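Local atomic coordinates of xylose isomerase domain protein TIM barrel (Planctomyces limnophilus, PDB entry 3TVA), a protein that binds a magnesium ion within a xylose isomerase-like TIM barrel and probably acts as an isomerase, its substrate being unassigned. Residues A[41-45]-A[46-50]. Numbering follows the deposited sequence. Where two conformers were deposited one is given.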
ATOM      1  N   HIS A  41      -9.143  -1.015  -0.887  1.00 20.12           N
ATOM      2  CA  HIS A  41      -8.892  -1.861  -2.030  1.00 21.23           C
ATOM      3  C   HIS A  41     -10.004  -1.625  -3.068  1.00 23.41           C
ATOM      4  O   HIS A  41     -11.182  -1.617  -2.727  1.00 26.39           O
ATOM      5  CB  HIS A  41      -8.822  -3.329  -1.627  1.00 23.54           C
ATOM      6  CG  HIS A  41      -8.238  -4.208  -2.690  1.00 29.19           C
ATOM      7  ND1 HIS A  41      -8.893  -4.475  -3.875  1.00 33.07           N
ATOM      8  CD2 HIS A  41      -7.050  -4.855  -2.761  1.00 26.65           C
ATOM      9  CE1 HIS A  41      -8.144  -5.272  -4.621  1.00 32.79           C
ATOM     10  NE2 HIS A  41      -7.019  -5.514  -3.968  1.00 33.73           N
ATOM     11  N   ALA A  42      -9.633  -1.412  -4.326  1.00 23.17           N
ATOM     12  CA  ALA A  42     -10.632  -1.138  -5.361  1.00 22.78           C
ATOM     13  C   ALA A  42     -11.603  -2.307  -5.490  1.00 18.90           C
ATOM     14  O   ALA A  42     -11.217  -3.463  -5.369  1.00 18.81           O
ATOM     15  CB  ALA A  42      -9.968  -0.858  -6.710  1.00 22.46           C
ATOM     16  N   PRO A  43     -12.875  -1.996  -5.729  1.00 20.67           N
ATOM     17  CA  PRO A  43     -13.902  -3.030  -5.861  1.00 22.97           C
ATOM     18  C   PRO A  43     -13.687  -3.863  -7.108  1.00 21.78           C
ATOM     19  O   PRO A  43     -12.887  -3.492  -7.982  1.00 21.41           O
ATOM     20  CB  PRO A  43     -15.200  -2.228  -5.965  1.00 23.75           C
ATOM     21  CG  PRO A  43     -14.786  -0.898  -6.495  1.00 24.28           C
ATOM     22  CD  PRO A  43     -13.416  -0.639  -5.917  1.00 23.72           C
ATOM     23  N   HIS A  44     -14.369  -5.002  -7.162  1.00 23.18           N
ATOM     24  CA  HIS A  44     -14.381  -5.853  -8.347  1.00 29.17           C
ATOM     25  C   HIS A  44     -14.883  -5.082  -9.568  1.00 28.25           C
ATOM     26  O   HIS A  44     -15.598  -4.098  -9.422  1.00 24.10           O
ATOM     27  CB  HIS A  44     -15.237  -7.090  -8.083  1.00 36.99           C
ATOM     28  CG  HIS A  44     -14.548  -8.124  -7.245  1.00 48.38           C
ATOM     29  ND1 HIS A  44     -13.392  -8.764  -7.652  1.00 50.73           N
ATOM     30  CD2 HIS A  44     -14.840  -8.619  -6.018  1.00 50.31           C
ATOM     31  CE1 HIS A  44     -13.010  -9.614  -6.717  1.00 51.78           C
ATOM     32  NE2 HIS A  44     -13.868  -9.543  -5.714  1.00 53.05           N
ATOM     33  N   PRO A  45     -14.482  -5.514 -10.775  1.00 34.87           N
ATOM     34  CA  PRO A  45     -14.830  -4.820 -12.023  1.00 35.67           C
ATOM     35  C   PRO A  45     -16.312  -4.460 -12.173  1.00 35.77           C
ATOM     36  O   PRO A  45     -16.625  -3.351 -12.607  1.00 38.57           O
ATOM     37  CB  PRO A  45     -14.418  -5.831 -13.092  1.00 39.72           C
ATOM     38  CG  PRO A  45     -13.228  -6.506 -12.490  1.00 41.87           C
ATOM     39  CD  PRO A  45     -13.504  -6.593 -11.008  1.00 39.85           C
ATOM     40  N   HIS A  46     -17.205  -5.370 -11.794  0.54 35.99           N
ATOM     41  CA  HIS A  46     -18.639  -5.150 -11.971  0.54 40.60           C
ATOM     42  C   HIS A  46     -19.215  -4.124 -10.992  0.54 38.58           C
ATOM     43  O   HIS A  46     -20.299  -3.590 -11.208  0.54 40.31           O
ATOM     44  CB  HIS A  46     -19.414  -6.474 -11.897  0.54 48.64           C
ATOM     45  CG  HIS A  46     -18.974  -7.377 -10.787  0.54 53.68           C
ATOM     46  ND1 HIS A  46     -17.761  -8.035 -10.795  0.54 58.56           N
ATOM     47  CD2 HIS A  46     -19.591  -7.742  -9.638  0.54 58.56           C
ATOM     48  CE1 HIS A  46     -17.647  -8.760  -9.698  0.54 60.55           C
ATOM     49  NE2 HIS A  46     -18.743  -8.599  -8.977  0.54 61.33           N
ATOM     50  N   THR A  47     -18.494  -3.882  -9.904  1.00 33.52           N
ATOM     51  CA  THR A  47     -18.869  -2.871  -8.904  1.00 32.63           C
ATOM     52  C   THR A  47     -18.150  -1.525  -9.048  1.00 35.00           C
ATOM     53  O   THR A  47     -18.072  -0.743  -8.105  1.00 36.94           O
ATOM     54  CB  THR A  47     -18.936  -3.427  -7.466  1.00 37.44           C
ATOM     55  OG1 THR A  47     -17.754  -4.177  -7.180  1.00 37.21           O
ATOM     56  CG2 THR A  47     -20.168  -4.366  -7.334  1.00 33.84           C
ATOM     57  N   ARG A  48     -17.456  -1.370 -10.164  1.00 30.26           N
ATOM     58  CA  ARG A  48     -16.571  -0.240 -10.419  1.00 28.20           C
ATOM     59  C   ARG A  48     -17.126   0.962 -11.203  1.00 29.69           C
ATOM     60  O   ARG A  48     -16.351   1.823 -11.624  1.00 29.23           O
ATOM     61  CB  ARG A  48     -15.312  -0.750 -11.109  1.00 30.07           C
ATOM     62  CG  ARG A  48     -14.027  -0.264 -10.524  1.00 34.85           C
ATOM     63  CD  ARG A  48     -12.882  -0.908 -11.306  1.00 37.10           C
ATOM     64  NE  ARG A  48     -12.271  -1.990 -10.553  1.00 39.04           N
ATOM     65  CZ  ARG A  48     -11.552  -2.968 -11.089  1.00 35.48           C
ATOM     66  NH1 ARG A  48     -11.371  -3.023 -12.403  1.00 32.56           N
ATOM     67  NH2 ARG A  48     -11.025  -3.895 -10.300  1.00 37.76           N
ATOM     68  N   THR A  49     -18.421   1.001 -11.494  1.00 28.54           N
ATOM     69  CA  THR A  49     -18.933   2.073 -12.346  1.00 26.19           C
ATOM     70  C   THR A  49     -19.025   3.419 -11.628  1.00 23.48           C
ATOM     71  O   THR A  49     -18.844   3.503 -10.417  1.00 20.07           O
ATOM     72  CB  THR A  49     -20.351   1.738 -12.866  1.00 30.37           C
ATOM     73  OG1 THR A  49     -21.279   1.770 -11.772  1.00 28.95           O
ATOM     74  CG2 THR A  49     -20.367   0.361 -13.516  1.00 30.24           C
ATOM     75  N   ARG A  50     -19.394   4.454 -12.373  1.00 20.11           N
ATOM     76  CA  ARG A  50     -19.566   5.775 -11.806  1.00 26.91           C
ATOM     77  C   ARG A  50     -20.681   5.790 -10.749  1.00 23.62           C
ATOM     78  O   ARG A  50     -20.571   6.459  -9.729  1.00 20.83           O
ATOM     79  CB  ARG A  50     -19.890   6.775 -12.910  1.00 31.85           C
ATOM     80  CG  ARG A  50     -19.885   8.212 -12.428  1.00 36.57           C
ATOM     81  CD  ARG A  50     -20.327   9.166 -13.534  1.00 46.98           C
ATOM     82  NE  ARG A  50     -20.134  10.559 -13.149  0.78 53.83           N
ATOM     83  CZ  ARG A  50     -20.933  11.557 -13.514  0.61 61.94           C
ATOM     84  NH1 ARG A  50     -21.996  11.322 -14.274  0.64 65.92           N
ATOM     85  NH2 ARG A  50     -20.672  12.796 -13.113  0.65 63.80           N
TER
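P43 meets both T47 and R48 as the chain folds back on itself in a tight turn. Its backbone O takes two bonds from one arginine: R48 NE and R48 NH2 each stand 3.0 Å from P43 O, a side-on grip on a single atom. Neither bond is straight, with N-H...O angles both near 137°, because the two N-H groups run roughly parallel and each points past the one oxygen they share, which is tilted about 20° from the guanidinium plane. A bend at chi3 (-104°) swings the end of R48 back over the turn, while its CG passes 4.1 Å from P43 CG. P43 CB rests 3.4 Å from T47 OG1. H44 turns its O to the backbone N of T47, at 2.9 Å. The T47 hydroxyl, set between its own backbone N and carbonyl carbon, also lies near H44 O, but T47 OG1 is hydrogen-bonded to OD1 of D20, whose OD2 accepts H44 N. H44 CB touches CE1 of H46 at 3.3 Å; the two imidazoles are nearly parallel but strongly offset, with little stacking. P45 spreads beneath the guanidinium, its CA 3.8 Å from the plane and over its centre, and its O accepts R48 N in the 3-10 turn. R48 NH1 forms a salt bridge with E103 of helix 97-114. An alanine in place of R48 would probably cost P43 O both its side-chain donors, leave E103 without this ion-pair mate and remove the group lying against P45. On the same helix, A42 and R48 touch I107, and P43 touches F110. The turn lies in the beta-alpha connection of the TIM barrel between strand 37-41 and helix 50-62, with T49 as the helix N-cap.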